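Side-chain contacts in phage-related conserved hypothetical protein, BB2244 (Bordetella bronchiseptica, PDB 2BDV), which is of unknown function but belongs to the SOS response-associated peptidase (SRAP) family, whose members are linked to the handling of damaged DNA: residues A[74-77]-A[78-82]; A[13-16]-A[17-21]. All blocks are in the same frame, centred on the assembly; numbering follows the deposited sequence.

How the contacts relate
Both contacts are local: in each, side chains three to five residues apart meet along one short helix and at its C-terminal end. Contact 2, on helix 11-18, precedes contact 1, on helix 76-80, in the chain. Their centres lie 28 Å apart and their nearest atoms about 17 Å, so neither touches the other. Each sits well off the middle of the chain, 15 Å from its centre for contact 1 and 18 Å for contact 2. The mixed sheet relates them: contact 1 continues its outer strand 73-75 and packs on strand 147-151, while contact 2 touches strand 126-133. Contact 1 also leans on helix 184-191, contact 2 on helix 171-178.

Contact 1: residues A[74-77]-A[78-82]; sequences AKLE and TIERH
E77 and R81, one helical turn apart, are joined by a salt bridge from NH2 of R81 to OE2 of E77, 2.7 Å long. The bond is bent, with an N-H...O angle of 132°. It reaches the anti side of the carboxylate from 33° out of its plane, and the carboxylate and guanidinium planes stand 72° apart, so this is a single-point grip and not a paired, coplanar one. E77 sets CG anti to its backbone N and runs on extended, while R81 bends at chi2, so that its side chain crosses that of E77 at a slant and NH2 comes up to OE2.

The backbone acceptors are served in helical order. K75 O takes the N-H of I79 at 3.2 Å and a weak second bond from T78 N. L76 O receives E80 N at 2.9 Å.

The E80 side chain slants across L76: CG of E80 lies 3.5 Å from CD1 of L76, and OE2 of E80 comes equally near CD2 of L76. The other carboxylate oxygen of E80 is taken by a salt bridge to R192, and K75 NZ is likewise satisfied by D153. On the buried side, CD1 of I79 packs on CB of A74 at 3.9 Å, next to V150 of strand 147-151 and L191 of helix 184-191.

K75 is the N-cap residue where strand 73-75 passes directly into helix 76-80. Beyond the helix, H82 turns to positive phi, and its weak bond from N to I79 O is part of a Schellman motif.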
ATOM      1  N   ALA A  74      -5.089   0.287   6.147  1.00 19.97           N
ATOM      2  CA  ALA A  74      -6.027   1.277   6.659  1.00 19.10           C
ATOM      3  C   ALA A  74      -7.409   1.009   6.062  1.00 18.87           C
ATOM      4  O   ALA A  74      -7.638   1.244   4.873  1.00 17.69           O
ATOM      5  CB  ALA A  74      -5.556   2.682   6.301  1.00 17.92           C
ATOM      6  N   LYS A  75      -8.320   0.505   6.893  1.00 18.43           N
ATOM      7  CA  LYS A  75      -9.676   0.175   6.460  1.00 22.80           C
ATOM      8  C   LYS A  75     -10.393   1.352   5.801  1.00 22.82           C
ATOM      9  O   LYS A  75     -10.624   2.393   6.414  1.00 21.74           O
ATOM     10  CB  LYS A  75     -10.510  -0.343   7.646  1.00 23.48           C
ATOM     11  CG  LYS A  75     -11.921  -0.803   7.277  1.00 24.87           C
ATOM     12  CD  LYS A  75     -12.672  -1.309   8.497  1.00 25.10           C
ATOM     13  CE  LYS A  75     -12.140  -2.644   8.975  1.00 28.25           C
ATOM     14  NZ  LYS A  75     -12.579  -3.761   8.090  1.00 29.98           N
ATOM     15  N   LEU A  76     -10.737   1.157   4.535  1.00 24.20           N
ATOM     16  CA  LEU A  76     -11.417   2.154   3.736  1.00 25.46           C
ATOM     17  C   LEU A  76     -12.590   2.800   4.468  1.00 26.89           C
ATOM     18  O   LEU A  76     -12.736   4.020   4.470  1.00 28.47           O
ATOM     19  CB  LEU A  76     -11.889   1.504   2.433  1.00 25.11           C
ATOM     20  CG  LEU A  76     -12.644   2.358   1.422  1.00 25.08           C
ATOM     21  CD1 LEU A  76     -14.046   2.615   1.942  1.00 26.83           C
ATOM     22  CD2 LEU A  76     -11.896   3.668   1.172  1.00 23.26           C
ATOM     23  N   GLU A  77     -13.423   1.988   5.102  1.00 27.62           N
ATOM     24  CA  GLU A  77     -14.580   2.527   5.795  1.00 29.58           C
ATOM     25  C   GLU A  77     -14.243   3.394   7.000  1.00 28.35           C
ATOM     26  O   GLU A  77     -14.938   4.374   7.266  1.00 27.99           O
ATOM     27  CB  GLU A  77     -15.506   1.402   6.226  1.00 33.05           C
ATOM     28  CG  GLU A  77     -16.826   1.918   6.721  1.00 38.79           C
ATOM     29  CD  GLU A  77     -17.863   0.840   6.780  1.00 42.61           C
ATOM     30  OE1 GLU A  77     -17.666  -0.119   7.561  1.00 43.55           O
ATOM     31  OE2 GLU A  77     -18.864   0.951   6.035  1.00 44.42           O
ATOM     32  N   THR A  78     -13.198   3.037   7.739  1.00 26.75           N
ATOM     33  CA  THR A  78     -12.819   3.848   8.886  1.00 26.81           C
ATOM     34  C   THR A  78     -12.376   5.219   8.373  1.00 26.72           C
ATOM     35  O   THR A  78     -12.605   6.236   9.021  1.00 29.07           O
ATOM     36  CB  THR A  78     -11.691   3.191   9.702  1.00 26.32           C
ATOM     37  OG1 THR A  78     -12.178   1.983  10.292  1.00 26.25           O
ATOM     38  CG2 THR A  78     -11.215   4.124  10.810  1.00 24.81           C
ATOM     39  N   ILE A  79     -11.766   5.248   7.194  1.00 26.52           N
ATOM     40  CA  ILE A  79     -11.329   6.512   6.613  1.00 26.95           C
ATOM     41  C   ILE A  79     -12.558   7.304   6.153  1.00 29.17           C
ATOM     42  O   ILE A  79     -12.604   8.526   6.286  1.00 28.01           O
ATOM     43  CB  ILE A  79     -10.378   6.280   5.412  1.00 25.31           C
ATOM     44  CG1 ILE A  79      -9.187   5.428   5.855  1.00 23.82           C
ATOM     45  CG2 ILE A  79      -9.897   7.614   4.859  1.00 24.59           C
ATOM     46  CD1 ILE A  79      -8.233   5.068   4.738  1.00 19.54           C
ATOM     47  N   GLU A  80     -13.556   6.599   5.624  1.00 31.31           N
ATOM     48  CA  GLU A  80     -14.785   7.237   5.161  1.00 35.32           C
ATOM     49  C   GLU A  80     -15.586   7.829   6.326  1.00 35.98           C
ATOM     50  O   GLU A  80     -16.080   8.954   6.240  1.00 35.28           O
ATOM     51  CB  GLU A  80     -15.665   6.229   4.411  1.00 36.97           C
ATOM     52  CG  GLU A  80     -15.084   5.712   3.103  1.00 41.03           C
ATOM     53  CD  GLU A  80     -14.660   6.835   2.176  1.00 43.23           C
ATOM     54  OE1 GLU A  80     -15.432   7.804   2.029  1.00 46.04           O
ATOM     55  OE2 GLU A  80     -13.564   6.743   1.584  1.00 44.09           O
ATOM     56  N   ARG A  81     -15.710   7.059   7.406  1.00 37.35           N
ATOM     57  CA  ARG A  81     -16.445   7.488   8.593  1.00 39.33           C
ATOM     58  C   ARG A  81     -15.574   8.445   9.407  1.00 38.95           C
ATOM     59  O   ARG A  81     -15.942   8.854  10.510  1.00 40.75           O
ATOM     60  CB  ARG A  81     -16.812   6.276   9.464  1.00 40.71           C
ATOM     61  CG  ARG A  81     -17.321   5.056   8.697  1.00 45.11           C
ATOM     62  CD  ARG A  81     -18.692   5.272   8.069  1.00 49.31           C
ATOM     63  NE  ARG A  81     -18.996   4.256   7.059  1.00 51.13           N
ATOM     64  CZ  ARG A  81     -20.194   4.075   6.509  1.00 52.25           C
ATOM     65  NH1 ARG A  81     -21.217   4.839   6.870  1.00 53.55           N
ATOM     66  NH2 ARG A  81     -20.366   3.138   5.586  1.00 52.16           N
ATOM     67  N   HIS A  82     -14.414   8.784   8.855  1.00 38.00           N
ATOM     68  CA  HIS A  82     -13.465   9.683   9.500  1.00 36.53           C
ATOM     69  C   HIS A  82     -13.164   9.210  10.917  1.00 36.17           C
ATOM     70  O   HIS A  82     -13.371   9.933  11.888  1.00 36.57           O
ATOM     71  CB  HIS A  82     -14.022  11.112   9.520  1.00 36.54           C
ATOM     72  CG  HIS A  82     -12.971  12.170   9.652  1.00 36.87           C
ATOM     73  ND1 HIS A  82     -12.819  12.933  10.790  1.00 37.61           N
ATOM     74  CD2 HIS A  82     -12.017  12.590   8.788  1.00 36.24           C
ATOM     75  CE1 HIS A  82     -11.818  13.778  10.621  1.00 37.72           C
ATOM     76  NE2 HIS A  82     -11.313  13.590   9.414  1.00 38.18           N
TER

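Contact 2: residues A[13-16]-A[17-21]; sequences DYVE and ILWPN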
ATOM      1  N   ASP A  13      10.170   4.202 -13.728  1.00 27.25           N
ATOM      2  CA  ASP A  13       8.913   3.786 -14.341  1.00 26.44           C
ATOM      3  C   ASP A  13       7.712   4.204 -13.480  1.00 24.74           C
ATOM      4  O   ASP A  13       6.665   4.565 -14.018  1.00 22.75           O
ATOM      5  CB  ASP A  13       8.883   2.269 -14.571  1.00 30.35           C
ATOM      6  CG  ASP A  13       9.802   1.821 -15.705  1.00 32.72           C
ATOM      7  OD1 ASP A  13       9.900   0.599 -15.929  1.00 36.05           O
ATOM      8  OD2 ASP A  13      10.424   2.677 -16.372  1.00 33.58           O
ATOM      9  N   TYR A  14       7.861   4.163 -12.154  1.00 22.89           N
ATOM     10  CA  TYR A  14       6.774   4.547 -11.253  1.00 20.26           C
ATOM     11  C   TYR A  14       6.460   6.028 -11.399  1.00 20.14           C
ATOM     12  O   TYR A  14       5.301   6.427 -11.448  1.00 19.43           O
ATOM     13  CB  TYR A  14       7.128   4.257  -9.787  1.00 20.96           C
ATOM     14  CG  TYR A  14       7.316   2.785  -9.467  1.00 21.47           C
ATOM     15  CD1 TYR A  14       6.462   1.828  -9.998  1.00 17.65           C
ATOM     16  CD2 TYR A  14       8.355   2.355  -8.647  1.00 20.95           C
ATOM     17  CE1 TYR A  14       6.635   0.474  -9.735  1.00 23.90           C
ATOM     18  CE2 TYR A  14       8.542   1.003  -8.370  1.00 24.26           C
ATOM     19  CZ  TYR A  14       7.676   0.066  -8.923  1.00 25.17           C
ATOM     20  OH  TYR A  14       7.866  -1.273  -8.688  1.00 27.79           O
ATOM     21  N   VAL A  15       7.503   6.845 -11.459  1.00 21.44           N
ATOM     22  CA  VAL A  15       7.334   8.284 -11.605  1.00 21.41           C
ATOM     23  C   VAL A  15       6.693   8.619 -12.950  1.00 23.39           C
ATOM     24  O   VAL A  15       5.805   9.462 -13.025  1.00 23.01           O
ATOM     25  CB  VAL A  15       8.693   9.001 -11.511  1.00 22.17           C
ATOM     26  CG1 VAL A  15       8.547  10.465 -11.921  1.00 21.49           C
ATOM     27  CG2 VAL A  15       9.231   8.895 -10.094  1.00 19.30           C
ATOM     28  N   GLU A  16       7.158   7.957 -14.005  1.00 24.22           N
ATOM     29  CA  GLU A  16       6.644   8.178 -15.354  1.00 27.83           C
ATOM     30  C   GLU A  16       5.133   7.945 -15.419  1.00 28.16           C
ATOM     31  O   GLU A  16       4.422   8.656 -16.126  1.00 28.74           O
ATOM     32  CB  GLU A  16       7.382   7.258 -16.340  1.00 28.99           C
ATOM     33  CG  GLU A  16       6.868   7.268 -17.785  1.00 35.75           C
ATOM     34  CD  GLU A  16       7.037   8.605 -18.504  1.00 39.40           C
ATOM     35  OE1 GLU A  16       6.629   8.693 -19.682  1.00 39.52           O
ATOM     36  OE2 GLU A  16       7.573   9.564 -17.904  1.00 44.05           O
ATOM     37  N   ILE A  17       4.641   6.965 -14.670  1.00 27.75           N
ATOM     38  CA  ILE A  17       3.215   6.674 -14.664  1.00 27.61           C
ATOM     39  C   ILE A  17       2.419   7.697 -13.860  1.00 27.77           C
ATOM     40  O   ILE A  17       1.350   8.138 -14.290  1.00 29.52           O
ATOM     41  CB  ILE A  17       2.938   5.268 -14.104  1.00 28.79           C
ATOM     42  CG1 ILE A  17       3.533   4.223 -15.046  1.00 29.70           C
ATOM     43  CG2 ILE A  17       1.441   5.063 -13.917  1.00 29.31           C
ATOM     44  CD1 ILE A  17       3.272   2.805 -14.640  1.00 32.08           C
ATOM     45  N   LEU A  18       2.933   8.084 -12.694  1.00 25.91           N
ATOM     46  CA  LEU A  18       2.231   9.057 -11.857  1.00 24.80           C
ATOM     47  C   LEU A  18       2.410  10.491 -12.352  1.00 24.08           C
ATOM     48  O   LEU A  18       1.444  11.251 -12.477  1.00 22.29           O
ATOM     49  CB  LEU A  18       2.703   8.953 -10.401  1.00 23.39           C
ATOM     50  CG  LEU A  18       2.114   9.967  -9.409  1.00 21.76           C
ATOM     51  CD1 LEU A  18       0.607   9.759  -9.287  1.00 21.44           C
ATOM     52  CD2 LEU A  18       2.786   9.793  -8.054  1.00 21.15           C
ATOM     53  N   TRP A  19       3.652  10.859 -12.636  1.00 24.75           N
ATOM     54  CA  TRP A  19       3.950  12.201 -13.115  1.00 26.12           C
ATOM     55  C   TRP A  19       4.590  12.116 -14.495  1.00 28.86           C
ATOM     56  O   TRP A  19       5.793  12.334 -14.646  1.00 28.59           O
ATOM     57  CB  TRP A  19       4.895  12.906 -12.130  1.00 22.23           C
ATOM     58  CG  TRP A  19       4.302  13.116 -10.773  1.00 20.92           C
ATOM     59  CD1 TRP A  19       3.128  13.755 -10.481  1.00 20.42           C
ATOM     60  CD2 TRP A  19       4.875  12.734  -9.514  1.00 18.64           C
ATOM     61  NE1 TRP A  19       2.939  13.795  -9.119  1.00 19.81           N
ATOM     62  CE2 TRP A  19       3.996  13.176  -8.504  1.00 16.85           C
ATOM     63  CE3 TRP A  19       6.049  12.063  -9.141  1.00 19.59           C
ATOM     64  CZ2 TRP A  19       4.248  12.968  -7.145  1.00 19.86           C
ATOM     65  CZ3 TRP A  19       6.303  11.856  -7.783  1.00 15.33           C
ATOM     66  CH2 TRP A  19       5.407  12.306  -6.806  1.00 18.32           C
ATOM     67  N   PRO A  20       3.784  11.804 -15.525  1.00 32.54           N
ATOM     68  CA  PRO A  20       4.290  11.690 -16.897  1.00 36.17           C
ATOM     69  C   PRO A  20       5.111  12.901 -17.306  1.00 39.52           C
ATOM     70  O   PRO A  20       4.708  14.039 -17.070  1.00 40.33           O
ATOM     71  CB  PRO A  20       3.017  11.543 -17.725  1.00 35.03           C
ATOM     72  CG  PRO A  20       2.086  10.842 -16.779  1.00 35.39           C
ATOM     73  CD  PRO A  20       2.327  11.596 -15.489  1.00 32.14           C
ATOM     74  N   ASN A  21       6.261  12.651 -17.922  1.00 44.27           N
ATOM     75  CA  ASN A  21       7.140  13.732 -18.345  1.00 48.77           C
ATOM     76  C   ASN A  21       7.424  14.673 -17.178  1.00 49.93           C
ATOM     77  O   ASN A  21       6.793  15.724 -17.039  1.00 49.39           O
ATOM     78  CB  ASN A  21       6.510  14.513 -19.500  1.00 51.54           C
ATOM     79  CG  ASN A  21       7.254  15.800 -19.807  1.00 54.06           C
ATOM     80  OD1 ASN A  21       8.488  15.835 -19.806  1.00 54.33           O
ATOM     81  ND2 ASN A  21       6.505  16.868 -20.084  1.00 56.26           N
TER
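V15 and W19 meet on the packed side of helix 11-18, where CG1 of V15 reaches the edge of the indole at CE3, 4.1 Å away and near the ring plane. CD2 of L18 sits over one face of that ring, 3.5 Å above its plane and displaced toward the rim. V15, L18 and W19 all touch M45 of strand 43-46, and L18 goes on to A174 of helix 171-178. Y14, also buried, carries its OH to a hydrogen bond with D100.

The backbone marks the C-terminal end of an alpha-helix. L18 N bonds to Y14 O at 3.1 Å with an N-H...O angle of 162°, and W19 N closes the last turn on V15 O at 2.6 Å. At W19 the backbone departs from the helical conformation. P20, which has no N-H to continue the pattern, instead brings its CA within 3.1 Å of E16 O in a CA-H...O contact.

The exposed side is looser. E16 points CG anti to the backbone N (chi1 174°), and the bend at chi2 (65°) swings its carboxylate toward the residues beyond the helix. There OE2 of E16 accepts the N-H of N21 in a weak bond of 3.4 Å, long although nearly straight, and the same oxygen has a weak, long ion pair with R23.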